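Local coordinates for high-affinity zinc uptake system protein znuA (PDB 3MFQ) that binds zinc and probably serves as the solute-binding component that delivers metal ions to an ABC-type uptake transporter, at residues 100-105 with 173-178; 157-162 with 276-281; 167-172 with 225-230; 217-222 with 251-256. One frame throughout, in Å; residues are numbered along the deposited sequence.

Contacts 1, 3 and 4 gather three of the four zinc ligands: H104 sits in contact 1, H170 in contact 3 and D254 in contact 4, while H41 completes the site. All three are largely buried and combine apolar packing with hydrogen bonds that steady the metal-binding loops. Contacts 3 and 4 meet most intimately, since E219 of 217-222 holds the imidazole of H170 and V167 pairs with F217. Contact 2, about 20 Å from contact 1 between centres, is different: partly buried, it is purely apolar across its segments. Through M277 it touches F176 and F217, so the C-terminal helix also packs against contacts 1 and 4.

Contact 1: residues 100-105 with 173-178. With ZN (zinc ion), chain D.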
loop_
_atom_site.group_PDB
_atom_site.type_symbol
_atom_site.label_atom_id
_atom_site.label_comp_id
_atom_site.label_asym_id
_atom_site.label_seq_id
_atom_site.Cartn_x
_atom_site.Cartn_y
_atom_site.Cartn_z
ATOM N N ILE A 100 -5.152 -17.322 -0.153
ATOM C CA ILE A 100 -4.347 -16.375 0.604
ATOM C C ILE A 100 -4.945 -15.034 0.188
ATOM O O ILE A 100 -5.235 -14.814 -0.986
ATOM C CB ILE A 100 -2.830 -16.391 0.336
ATOM C CG1 ILE A 100 -2.192 -17.594 1.031
ATOM C CG2 ILE A 100 -2.176 -15.104 0.810
ATOM C CD1 ILE A 100 -2.538 -17.694 2.502
ATOM N N VAL A 101 -5.132 -14.143 1.157
ATOM C CA VAL A 101 -5.703 -12.825 0.894
ATOM C C VAL A 101 -4.628 -11.800 0.535
ATOM O O VAL A 101 -3.527 -11.822 1.084
ATOM C CB VAL A 101 -6.515 -12.313 2.105
ATOM C CG1 VAL A 101 -5.634 -12.225 3.341
ATOM C CG2 VAL A 101 -7.144 -10.964 1.797
ATOM N N ASP A 102 -4.955 -10.910 -0.397
ATOM C CA ASP A 102 -4.068 -9.817 -0.777
ATOM C C ASP A 102 -4.316 -8.620 0.141
ATOM O O ASP A 102 -5.412 -8.062 0.161
ATOM C CB ASP A 102 -4.298 -9.433 -2.242
ATOM C CG ASP A 102 -3.339 -8.362 -2.728
ATOM O OD1 ASP A 102 -2.700 -7.702 -1.885
ATOM O OD2 ASP A 102 -3.225 -8.176 -3.960
ATOM N N PRO A 103 -3.290 -8.226 0.910
ATOM C CA PRO A 103 -3.415 -7.183 1.935
ATOM C C PRO A 103 -3.425 -5.758 1.383
ATOM O O PRO A 103 -3.829 -4.840 2.095
ATOM C CB PRO A 103 -2.163 -7.395 2.791
ATOM C CG PRO A 103 -1.164 -7.972 1.851
ATOM C CD PRO A 103 -1.939 -8.814 0.877
ATOM N N HIS A 104 -2.993 -5.579 0.139
ATOM C CA HIS A 104 -2.828 -4.246 -0.429
ATOM C C HIS A 104 -4.153 -3.616 -0.846
ATOM O O HIS A 104 -4.327 -3.231 -1.999
ATOM C CB HIS A 104 -1.884 -4.301 -1.629
ATOM C CG HIS A 104 -0.609 -5.036 -1.358
ATOM N ND1 HIS A 104 -0.435 -6.364 -1.680
ATOM C CD2 HIS A 104 0.549 -4.631 -0.791
ATOM C CE1 HIS A 104 0.779 -6.746 -1.326
ATOM N NE2 HIS A 104 1.397 -5.711 -0.783
ATOM N N PHE A 105 -5.072 -3.493 0.105
ATOM C CA PHE A 105 -6.419 -3.000 -0.169
ATOM C C PHE A 105 -6.489 -1.487 -0.370
ATOM O O PHE A 105 -7.461 -0.977 -0.927
ATOM C CB PHE A 105 -7.340 -3.374 0.988
ATOM C CG PHE A 105 -7.000 -2.677 2.269
ATOM C CD1 PHE A 105 -6.115 -3.244 3.167
ATOM C CD2 PHE A 105 -7.547 -1.441 2.565
ATOM C CE1 PHE A 105 -5.792 -2.596 4.344
ATOM C CE2 PHE A 105 -7.229 -0.789 3.738
ATOM C CZ PHE A 105 -6.350 -1.367 4.630
ATOM N N PHE A 173 -0.427 -4.341 -6.374
ATOM C CA PHE A 173 -1.313 -3.406 -7.055
ATOM C C PHE A 173 -2.510 -4.097 -7.695
ATOM O O PHE A 173 -3.095 -3.580 -8.646
ATOM C CB PHE A 173 -0.543 -2.617 -8.112
ATOM C CG PHE A 173 0.580 -1.789 -7.553
ATOM C CD1 PHE A 173 1.861 -2.306 -7.465
ATOM C CD2 PHE A 173 0.356 -0.492 -7.119
ATOM C CE1 PHE A 173 2.898 -1.546 -6.952
ATOM C CE2 PHE A 173 1.390 0.272 -6.606
ATOM C CZ PHE A 173 2.660 -0.256 -6.521
ATOM N N ASN A 174 -2.869 -5.265 -7.173
ATOM C CA ASN A 174 -4.036 -5.989 -7.663
ATOM C C ASN A 174 -5.306 -5.181 -7.473
ATOM O O ASN A 174 -6.175 -5.156 -8.343
ATOM C CB ASN A 174 -4.176 -7.335 -6.957
ATOM C CG ASN A 174 -3.249 -8.386 -7.523
ATOM O OD1 ASN A 174 -3.014 -8.435 -8.729
ATOM N ND2 ASN A 174 -2.722 -9.240 -6.654
ATOM N N TYR A 175 -5.413 -4.526 -6.324
ATOM C CA TYR A 175 -6.570 -3.695 -6.037
ATOM C C TYR A 175 -6.559 -2.463 -6.933
ATOM O O TYR A 175 -7.610 -1.960 -7.331
ATOM C CB TYR A 175 -6.590 -3.296 -4.563
ATOM C CG TYR A 175 -6.878 -4.449 -3.627
ATOM C CD1 TYR A 175 -8.176 -4.738 -3.228
ATOM C CD2 TYR A 175 -5.852 -5.255 -3.149
ATOM C CE1 TYR A 175 -8.445 -5.792 -2.373
ATOM C CE2 TYR A 175 -6.112 -6.310 -2.292
ATOM C CZ TYR A 175 -7.410 -6.574 -1.908
ATOM O OH TYR A 175 -7.676 -7.622 -1.060
ATOM N N PHE A 176 -5.362 -1.986 -7.251
ATOM C CA PHE A 176 -5.211 -0.840 -8.130
ATOM C C PHE A 176 -5.640 -1.200 -9.543
ATOM O O PHE A 176 -6.506 -0.551 -10.129
ATOM C CB PHE A 176 -3.762 -0.359 -8.137
ATOM C CG PHE A 176 -3.490 0.707 -9.155
ATOM C CD1 PHE A 176 -3.681 2.042 -8.846
ATOM C CD2 PHE A 176 -3.056 0.374 -10.424
ATOM C CE1 PHE A 176 -3.437 3.024 -9.781
ATOM C CE2 PHE A 176 -2.811 1.352 -11.364
ATOM C CZ PHE A 176 -3.002 2.680 -11.043
ATOM N N ALA A 177 -5.023 -2.244 -10.083
ATOM C CA ALA A 177 -5.319 -2.703 -11.432
ATOM C C ALA A 177 -6.805 -2.983 -11.602
ATOM O O ALA A 177 -7.397 -2.656 -12.630
ATOM C CB ALA A 177 -4.509 -3.945 -11.751
ATOM N N ALA A 178 -7.402 -3.589 -10.583
ATOM C CA ALA A 178 -8.812 -3.939 -10.622
ATOM C C ALA A 178 -9.687 -2.697 -10.679
ATOM O O ALA A 178 -10.796 -2.734 -11.204
ATOM C CB ALA A 178 -9.177 -4.785 -9.415
HETATM ZN ZN ZN D . 3.508 -5.655 -0.283
HETATM O O HOH W 1 -3.216 -3.542 -4.405
#
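Segment 100-105 leaves its short strand and loops past the start of helix 174-179, bringing the CA atoms of F105 and Y175 to 5.9 Å. The Y175 ring has the backbone of F105 over one face and D102 beside its rim. F105 CA stands over the centre of that face, 3.7 Å from the ring centroid, in a CH-pi contact. At the edge, Y175 OH donates to D102 O over 2.6 Å in the carbonyl plane, and the same hydroxyl bonds N91 N. The D102 carboxylate slides alongside this ring, with CG 3.5 Å from Y175 CE2 and the two planes 69° apart. Because CG is anti to the backbone N (chi1 -176°), the carboxylate reaches both the helix and the metal ligand. N174 ND2 grips OD2 of D102 from the anti side at 2.9 Å, whereas OD1 of D102 takes two donors from H104: the backbone N, forming an Asx turn, and ND1 at 2.6 Å. The second bond fixes the rotation of the imidazole and probably makes it a stronger ligand. A water joins H104 O to Y175 N. With H104 NE2 bound to zinc at 2.2 Å, this is a His-carboxylate pair in a metal site, D102 acting as the second shell and N174 positioning it.

Contact 2: residues 157-162 with 276-281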
loop_
_atom_site.group_PDB
_atom_site.type_symbol
_atom_site.label_atom_id
_atom_site.label_comp_id
_atom_site.label_asym_id
_atom_site.label_seq_id
_atom_site.Cartn_x
_atom_site.Cartn_y
_atom_site.Cartn_z
ATOM N N SER A 157 -6.572 7.881 -17.859
ATOM C CA SER A 157 -7.280 7.767 -19.131
ATOM C C SER A 157 -6.405 8.138 -20.321
ATOM O O SER A 157 -6.823 8.014 -21.469
ATOM C CB SER A 157 -8.525 8.652 -19.127
ATOM O OG SER A 157 -8.167 10.021 -19.198
ATOM N N VAL A 158 -5.191 8.599 -20.043
ATOM C CA VAL A 158 -4.280 9.014 -21.098
ATOM C C VAL A 158 -3.381 7.863 -21.547
ATOM O O VAL A 158 -2.648 7.984 -22.527
ATOM C CB VAL A 158 -3.412 10.205 -20.650
ATOM C CG1 VAL A 158 -2.013 9.736 -20.267
ATOM C CG2 VAL A 158 -3.347 11.256 -21.748
ATOM N N ILE A 159 -3.447 6.745 -20.830
ATOM C CA ILE A 159 -2.622 5.582 -21.152
ATOM C C ILE A 159 -3.374 4.578 -22.025
ATOM O O ILE A 159 -4.443 4.098 -21.646
ATOM C CB ILE A 159 -2.108 4.879 -19.881
ATOM C CG1 ILE A 159 -1.264 5.843 -19.047
ATOM C CG2 ILE A 159 -1.300 3.646 -20.243
ATOM C CD1 ILE A 159 -0.729 5.238 -17.773
ATOM N N PRO A 160 -2.806 4.260 -23.199
ATOM C CA PRO A 160 -3.385 3.356 -24.199
ATOM C C PRO A 160 -3.753 1.991 -23.630
ATOM O O PRO A 160 -3.079 1.486 -22.736
ATOM C CB PRO A 160 -2.255 3.200 -25.220
ATOM C CG PRO A 160 -1.465 4.445 -25.092
ATOM C CD PRO A 160 -1.514 4.809 -23.640
ATOM N N LYS A 161 -4.816 1.399 -24.162
ATOM C CA LYS A 161 -5.274 0.092 -23.720
ATOM C C LYS A 161 -4.138 -0.922 -23.759
ATOM O O LYS A 161 -3.998 -1.747 -22.859
ATOM C CB LYS A 161 -6.421 -0.388 -24.608
ATOM C CG LYS A 161 -7.464 -1.220 -23.890
ATOM C CD LYS A 161 -6.854 -2.414 -23.185
ATOM C CE LYS A 161 -7.935 -3.271 -22.562
ATOM N NZ LYS A 161 -8.875 -2.438 -21.768
ATOM N N GLU A 162 -3.327 -0.857 -24.809
ATOM C CA GLU A 162 -2.233 -1.803 -24.980
ATOM C C GLU A 162 -1.097 -1.517 -24.008
ATOM O O GLU A 162 -0.248 -2.371 -23.768
ATOM C CB GLU A 162 -1.709 -1.761 -26.415
ATOM C CG GLU A 162 -2.713 -1.233 -27.417
ATOM C CD GLU A 162 -2.729 0.278 -27.481
ATOM O OE1 GLU A 162 -1.653 0.876 -27.687
ATOM O OE2 GLU A 162 -3.818 0.870 -27.331
ATOM N N LEU A 276 3.723 8.966 -12.092
ATOM C CA LEU A 276 4.899 8.197 -12.470
ATOM C C LEU A 276 4.560 7.195 -13.563
ATOM O O LEU A 276 5.311 7.024 -14.522
ATOM C CB LEU A 276 5.468 7.471 -11.249
ATOM C CG LEU A 276 6.839 6.814 -11.410
ATOM C CD1 LEU A 276 7.877 7.852 -11.793
ATOM C CD2 LEU A 276 7.244 6.103 -10.133
ATOM N N MET A 277 3.418 6.536 -13.414
ATOM C CA MET A 277 2.991 5.529 -14.373
ATOM C C MET A 277 2.698 6.146 -15.735
ATOM O O MET A 277 3.111 5.618 -16.767
ATOM C CB MET A 277 1.754 4.799 -13.856
ATOM C CG MET A 277 1.952 4.136 -12.508
ATOM S SD MET A 277 0.471 3.293 -11.933
ATOM C CE MET A 277 1.018 2.704 -10.336
ATOM N N VAL A 278 1.983 7.264 -15.737
ATOM C CA VAL A 278 1.592 7.896 -16.989
ATOM C C VAL A 278 2.817 8.345 -17.771
ATOM O O VAL A 278 2.854 8.226 -18.991
ATOM C CB VAL A 278 0.647 9.096 -16.767
ATOM C CG1 VAL A 278 -0.459 8.723 -15.789
ATOM C CG2 VAL A 278 1.416 10.303 -16.267
ATOM N N LYS A 279 3.825 8.843 -17.062
ATOM C CA LYS A 279 5.013 9.383 -17.709
ATOM C C LYS A 279 5.747 8.327 -18.522
ATOM O O LYS A 279 6.238 8.606 -19.615
ATOM C CB LYS A 279 5.960 10.004 -16.683
ATOM C CG LYS A 279 7.240 10.544 -17.295
ATOM C CD LYS A 279 8.052 11.342 -16.292
ATOM C CE LYS A 279 9.284 11.956 -16.946
ATOM N NZ LYS A 279 10.032 12.856 -16.024
ATOM N N TYR A 280 5.813 7.111 -17.991
ATOM C CA TYR A 280 6.581 6.051 -18.631
ATOM C C TYR A 280 5.719 5.014 -19.341
ATOM O O TYR A 280 6.234 4.028 -19.866
ATOM C CB TYR A 280 7.494 5.370 -17.612
ATOM C CG TYR A 280 8.557 6.287 -17.058
ATOM C CD1 TYR A 280 9.833 6.312 -17.606
ATOM C CD2 TYR A 280 8.285 7.136 -15.994
ATOM C CE1 TYR A 280 10.809 7.152 -17.105
ATOM C CE2 TYR A 280 9.253 7.980 -15.486
ATOM C CZ TYR A 280 10.513 7.984 -16.046
ATOM O OH TYR A 280 11.484 8.823 -15.546
ATOM N N LEU A 281 4.410 5.237 -19.365
ATOM C CA LEU A 281 3.498 4.286 -19.990
ATOM C C LEU A 281 2.660 4.926 -21.086
ATOM O O LEU A 281 2.215 4.249 -22.009
ATOM C CB LEU A 281 2.586 3.646 -18.943
ATOM C CG LEU A 281 3.282 2.807 -17.871
ATOM C CD1 LEU A 281 2.256 2.210 -16.933
ATOM C CD2 LEU A 281 4.119 1.717 -18.510
#
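The loop carrying I159 follows helix 131-156, the long helix that links the two lobes in this family of metal-binding proteins, and this loop packs on the last turns of the C-terminal helix 266-281. The contact is apolar, with no hydrogen bond across it. I159 carries most of it: its CG1 branch lies beside the backbone N (chi1 -60°) and runs on extended, which sends CD1 into the groove between V278 and L281. There CD1 sits 3.6 Å from V278 CA and 3.9 Å from L281 CB, and CG1 of V278 closes in on the same methyl at 4.0 Å. The other branch, I159 CG2, meets L281 CB at 4.1 Å, the two side chains crossing at a slant. L281 also touches F217 of strand 215-217, which ties this end of the helix to the sheet of its lobe. The flanks are looser: V158 CG1 approaches V278 CB at 4.4 Å, and P160 brings ring atom CD to 4.1 Å from L281 O.

Contact 3: residues 167-172 with 225-230. With ZN (zinc ion), chain D.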
loop_
_atom_site.group_PDB
_atom_site.type_symbol
_atom_site.label_atom_id
_atom_site.label_comp_id
_atom_site.label_asym_id
_atom_site.label_seq_id
_atom_site.Cartn_x
_atom_site.Cartn_y
_atom_site.Cartn_z
ATOM N N VAL A 167 4.357 -3.302 -14.243
ATOM C CA VAL A 167 5.315 -4.288 -13.760
ATOM C C VAL A 167 6.003 -3.792 -12.497
ATOM O O VAL A 167 6.666 -2.756 -12.504
ATOM C CB VAL A 167 6.378 -4.619 -14.818
ATOM C CG1 VAL A 167 7.341 -5.665 -14.282
ATOM C CG2 VAL A 167 5.716 -5.106 -16.094
ATOM N N THR A 168 5.841 -4.542 -11.415
ATOM C CA THR A 168 6.370 -4.144 -10.122
ATOM C C THR A 168 7.106 -5.312 -9.476
ATOM O O THR A 168 6.906 -6.460 -9.868
ATOM C CB THR A 168 5.242 -3.666 -9.195
ATOM O OG1 THR A 168 4.337 -4.748 -8.947
ATOM C CG2 THR A 168 4.482 -2.519 -9.839
ATOM N N PRO A 169 7.968 -5.019 -8.490
ATOM C CA PRO A 169 8.765 -6.025 -7.776
ATOM C C PRO A 169 7.927 -7.132 -7.136
ATOM O O PRO A 169 8.373 -8.278 -7.096
ATOM C CB PRO A 169 9.469 -5.204 -6.698
ATOM C CG PRO A 169 9.577 -3.849 -7.284
ATOM C CD PRO A 169 8.321 -3.650 -8.075
ATOM N N HIS A 170 6.742 -6.800 -6.634
ATOM C CA HIS A 170 5.850 -7.825 -6.100
ATOM C C HIS A 170 4.376 -7.459 -6.250
ATOM O O HIS A 170 4.033 -6.308 -6.515
ATOM C CB HIS A 170 6.195 -8.166 -4.647
ATOM C CG HIS A 170 5.704 -7.164 -3.649
ATOM N ND1 HIS A 170 6.281 -5.923 -3.491
ATOM C CD2 HIS A 170 4.702 -7.231 -2.741
ATOM C CE1 HIS A 170 5.649 -5.263 -2.537
ATOM N NE2 HIS A 170 4.687 -6.036 -2.065
ATOM N N ASP A 171 3.514 -8.454 -6.083
ATOM C CA ASP A 171 2.085 -8.291 -6.314
ATOM C C ASP A 171 1.442 -7.410 -5.248
ATOM O O ASP A 171 0.986 -7.903 -4.219
ATOM C CB ASP A 171 1.407 -9.659 -6.336
ATOM C CG ASP A 171 0.251 -9.719 -7.307
ATOM O OD1 ASP A 171 -0.225 -8.643 -7.729
ATOM O OD2 ASP A 171 -0.176 -10.841 -7.651
ATOM N N ALA A 172 1.399 -6.107 -5.502
ATOM C CA ALA A 172 0.895 -5.166 -4.509
ATOM C C ALA A 172 -0.101 -4.174 -5.097
ATOM O O ALA A 172 -0.563 -3.271 -4.402
ATOM C CB ALA A 172 2.049 -4.429 -3.850
ATOM N N GLU A 225 17.464 -4.000 -7.346
ATOM C CA GLU A 225 18.328 -4.906 -8.093
ATOM C C GLU A 225 17.493 -5.954 -8.812
ATOM O O GLU A 225 17.784 -6.327 -9.947
ATOM C CB GLU A 225 19.320 -5.592 -7.154
ATOM C CG GLU A 225 20.772 -5.446 -7.578
ATOM C CD GLU A 225 21.040 -6.010 -8.960
ATOM O OE1 GLU A 225 21.368 -5.219 -9.871
ATOM O OE2 GLU A 225 20.924 -7.241 -9.137
ATOM N N ARG A 226 16.451 -6.421 -8.136
ATOM C CA ARG A 226 15.562 -7.429 -8.690
ATOM C C ARG A 226 15.004 -7.009 -10.043
ATOM O O ARG A 226 14.881 -7.829 -10.951
ATOM C CB ARG A 226 14.410 -7.695 -7.728
ATOM C CG ARG A 226 13.396 -8.685 -8.252
ATOM C CD ARG A 226 12.138 -8.642 -7.417
ATOM N NE ARG A 226 12.437 -8.702 -5.992
ATOM C CZ ARG A 226 11.511 -8.748 -5.041
ATOM N NH1 ARG A 226 10.227 -8.743 -5.368
ATOM N NH2 ARG A 226 11.867 -8.801 -3.766
ATOM N N MET A 227 14.659 -5.732 -10.171
ATOM C CA MET A 227 14.081 -5.229 -11.411
ATOM C C MET A 227 15.155 -4.991 -12.465
ATOM O O MET A 227 14.869 -4.990 -13.660
ATOM C CB MET A 227 13.277 -3.950 -11.164
ATOM C CG MET A 227 12.116 -4.129 -10.199
ATOM S SD MET A 227 10.937 -5.393 -10.718
ATOM C CE MET A 227 10.079 -4.548 -12.040
ATOM N N LYS A 228 16.392 -4.794 -12.021
ATOM C CA LYS A 228 17.500 -4.630 -12.952
ATOM C C LYS A 228 18.040 -5.979 -13.406
ATOM O O LYS A 228 18.614 -6.095 -14.487
ATOM C CB LYS A 228 18.608 -3.767 -12.350
ATOM C CG LYS A 228 18.294 -2.282 -12.398
ATOM C CD LYS A 228 19.546 -1.433 -12.267
ATOM C CE LYS A 228 19.246 0.030 -12.560
ATOM N NZ LYS A 228 20.452 0.892 -12.411
ATOM N N LYS A 229 17.849 -6.997 -12.576
ATOM C CA LYS A 229 18.137 -8.368 -12.979
ATOM C C LYS A 229 17.011 -8.867 -13.877
ATOM O O LYS A 229 17.195 -9.785 -14.675
ATOM C CB LYS A 229 18.289 -9.275 -11.757
ATOM C CG LYS A 229 19.725 -9.455 -11.291
ATOM C CD LYS A 229 20.529 -10.270 -12.293
ATOM C CE LYS A 229 21.983 -10.412 -11.860
ATOM N NZ LYS A 229 22.734 -11.337 -12.756
ATOM N N LEU A 230 15.843 -8.245 -13.739
ATOM C CA LEU A 230 14.681 -8.575 -14.554
ATOM C C LEU A 230 14.819 -7.936 -15.928
ATOM O O LEU A 230 14.439 -8.524 -16.941
ATOM C CB LEU A 230 13.404 -8.083 -13.870
ATOM C CG LEU A 230 12.073 -8.371 -14.566
ATOM C CD1 LEU A 230 11.864 -9.866 -14.721
ATOM C CD2 LEU A 230 10.926 -7.748 -13.789
HETATM ZN ZN ZN D . 3.508 -5.655 -0.283
#
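The guanidinium of R226 turns its edge to P169: NH1 donates to P169 O over 2.6 Å, with the carbonyl oxygen close to the guanidinium plane. H170 CB lies near that same plane, at 4.1 Å from R226 NH1. The bond is bent, 131° at the hydrogen, and the nitrogen stands well above the carbonyl plane, 59° out of it. R226 reaches this place on a chain that kinks at chi3 (-48°). The side chain of H170 leads away from the helix: NE2 binds zinc at 2.2 Å, while ND1 bonds E219 OE2, which fixes the imidazole's rotation. Its loop follows the end of strand 165-167 and is braced by T168 OG1, which bonds H170 O. In this alpha/beta lobe, helix 225-235 connects strand 215-217 to strand 242-244, and its inner face covers both the strand end at V167 and the loop that bears the histidine. M227 is folded at chi2 and chi3, and it crosses P169 at about a right angle, its SD 3.7 Å from P169 CA and its CG 3.9 Å from P169 CG. At the end of the chain, M227 CE meets V167 CG1 at 3.7 Å. L230 CD2 comes to the same V167 methyl at 4.2 Å, and I216 touches all three of these side chains.

Contact 4: residues 217-222 with 251-256; sequences FTESTT and LFSDSL. With ZN (zinc ion), chain D.
E219 and L251 are joined by a single parallel beta bridge, where two loops beyond the strands of this lobe run side by side toward the metal site. L251 N donates to T218 O over 2.8 Å, nearly straight and in the carbonyl plane, and L251 O takes S220 N at 3.2 Å. On the buried side the packing is close: L251 CD1 lies obliquely against F217, closest at CB of the phenylalanine, with CG and CD2 next, and L276 of helix 266-281 touches both residues. E219 is buried as well, its carboxylate turned to S253 and T222. S253 OG donates to its OE1 at 3.0 Å from above the carboxylate plane, and T222 OG1 reaches OE2 of E219 at 2.7 Å along the anti lone pair. The carboxylate, which also serves the zinc ligand H170, is thus gripped at both oxygens, and its partners keep this second-shell group in place.

Toward S220 and T221, both partly exposed, the join is looser and wetter. T221 CG2 merely touches S255 CB at 3.9 Å, and a water lies between S220 OG and L256 O. A second water, bonded to T221 OG1, donates to D254 OD2. D254, with CG beside the backbone N (chi1 -65°), turns both oxygens to the metal, OD1 and OD2 each 2.4 Å from zinc.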
loop_
_atom_site.group_PDB
_atom_site.type_symbol
_atom_site.label_atom_id
_atom_site.label_comp_id
_atom_site.label_asym_id
_atom_site.label_seq_id
_atom_site.Cartn_x
_atom_site.Cartn_y
_atom_site.Cartn_z
ATOM N N PHE A 217 8.602 -1.161 -13.235
ATOM C CA PHE A 217 8.661 -0.200 -12.141
ATOM C C PHE A 217 9.429 -0.669 -10.913
ATOM O O PHE A 217 9.633 -1.865 -10.703
ATOM C CB PHE A 217 7.257 0.261 -11.754
ATOM C CG PHE A 217 6.658 1.231 -12.726
ATOM C CD1 PHE A 217 6.056 0.784 -13.890
ATOM C CD2 PHE A 217 6.705 2.593 -12.483
ATOM C CE1 PHE A 217 5.506 1.677 -14.790
ATOM C CE2 PHE A 217 6.158 3.493 -13.380
ATOM C CZ PHE A 217 5.557 3.033 -14.534
ATOM N N THR A 218 9.845 0.306 -10.110
ATOM C CA THR A 218 10.635 0.068 -8.910
ATOM C C THR A 218 9.922 0.645 -7.690
ATOM O O THR A 218 9.256 1.676 -7.785
ATOM C CB THR A 218 12.033 0.704 -9.041
ATOM O OG1 THR A 218 12.866 -0.138 -9.847
ATOM C CG2 THR A 218 12.680 0.880 -7.680
ATOM N N GLU A 219 10.053 -0.023 -6.547
ATOM C CA GLU A 219 9.396 0.420 -5.321
ATOM C C GLU A 219 10.408 0.694 -4.213
ATOM O O GLU A 219 11.507 0.140 -4.210
ATOM C CB GLU A 219 8.372 -0.613 -4.859
ATOM C CG GLU A 219 8.988 -1.925 -4.422
ATOM C CD GLU A 219 7.963 -3.021 -4.248
ATOM O OE1 GLU A 219 6.766 -2.756 -4.481
ATOM O OE2 GLU A 219 8.354 -4.150 -3.884
ATOM N N SER A 220 10.018 1.545 -3.268
ATOM C CA SER A 220 10.917 2.027 -2.223
ATOM C C SER A 220 11.206 1.009 -1.121
ATOM O O SER A 220 12.203 1.131 -0.409
ATOM C CB SER A 220 10.355 3.307 -1.596
ATOM O OG SER A 220 9.120 3.052 -0.947
ATOM N N THR A 221 10.342 0.010 -0.977
ATOM C CA THR A 221 10.474 -0.945 0.120
ATOM C C THR A 221 11.295 -2.195 -0.208
ATOM O O THR A 221 11.670 -2.941 0.694
ATOM C CB THR A 221 9.099 -1.358 0.690
ATOM O OG1 THR A 221 8.139 -1.425 -0.371
ATOM C CG2 THR A 221 8.626 -0.349 1.723
ATOM N N THR A 222 11.582 -2.425 -1.487
ATOM C CA THR A 222 12.395 -3.581 -1.875
ATOM C C THR A 222 13.627 -3.191 -2.688
ATOM O O THR A 222 13.707 -2.087 -3.225
ATOM C CB THR A 222 11.583 -4.636 -2.665
ATOM O OG1 THR A 222 11.051 -4.047 -3.857
ATOM C CG2 THR A 222 10.442 -5.180 -1.820
ATOM N N LEU A 251 7.778 3.814 -6.861
ATOM C CA LEU A 251 6.397 3.609 -6.458
ATOM C C LEU A 251 6.366 3.248 -4.981
ATOM O O LEU A 251 7.261 2.566 -4.482
ATOM C CB LEU A 251 5.759 2.484 -7.276
ATOM C CG LEU A 251 5.569 2.702 -8.777
ATOM C CD1 LEU A 251 5.025 1.445 -9.430
ATOM C CD2 LEU A 251 4.645 3.877 -9.032
ATOM N N PHE A 252 5.340 3.714 -4.279
ATOM C CA PHE A 252 5.142 3.321 -2.894
ATOM C C PHE A 252 4.078 2.240 -2.843
ATOM O O PHE A 252 2.944 2.459 -3.267
ATOM C CB PHE A 252 4.710 4.515 -2.047
ATOM C CG PHE A 252 5.608 5.708 -2.174
ATOM C CD1 PHE A 252 6.836 5.740 -1.535
ATOM C CD2 PHE A 252 5.218 6.807 -2.920
ATOM C CE1 PHE A 252 7.661 6.842 -1.647
ATOM C CE2 PHE A 252 6.037 7.910 -3.034
ATOM C CZ PHE A 252 7.261 7.927 -2.398
ATOM N N SER A 253 4.443 1.069 -2.335
ATOM C CA SER A 253 3.492 -0.025 -2.218
ATOM C C SER A 253 3.174 -0.306 -0.758
ATOM O O SER A 253 2.012 -0.307 -0.357
ATOM C CB SER A 253 4.037 -1.288 -2.885
ATOM O OG SER A 253 5.076 -1.862 -2.111
ATOM N N ASP A 254 4.216 -0.534 0.033
ATOM C CA ASP A 254 4.043 -0.950 1.416
ATOM C C ASP A 254 4.410 0.141 2.409
ATOM O O ASP A 254 4.646 -0.141 3.581
ATOM C CB ASP A 254 4.870 -2.205 1.695
ATOM C CG ASP A 254 4.399 -3.399 0.894
ATOM O OD1 ASP A 254 3.239 -3.383 0.431
ATOM O OD2 ASP A 254 5.186 -4.354 0.728
ATOM N N SER A 255 4.452 1.383 1.946
ATOM C CA SER A 255 4.797 2.492 2.823
ATOM C C SER A 255 4.633 3.842 2.148
ATOM O O SER A 255 4.774 3.963 0.935
ATOM C CB SER A 255 6.239 2.352 3.315
ATOM O OG SER A 255 6.618 3.466 4.107
ATOM N N LEU A 256 4.333 4.856 2.953
ATOM C CA LEU A 256 4.367 6.237 2.498
ATOM C C LEU A 256 5.811 6.706 2.476
ATOM O O LEU A 256 6.730 5.920 2.703
ATOM C CB LEU A 256 3.560 7.126 3.441
ATOM C CG LEU A 256 2.081 7.333 3.116
ATOM C CD1 LEU A 256 1.482 6.091 2.484
ATOM C CD2 LEU A 256 1.313 7.740 4.363
HETATM ZN ZN ZN D . 3.508 -5.655 -0.283
HETATM O O HOH W 2 8.669 4.704 1.244
HETATM O O HOH W 3 7.510 -3.838 -0.179
#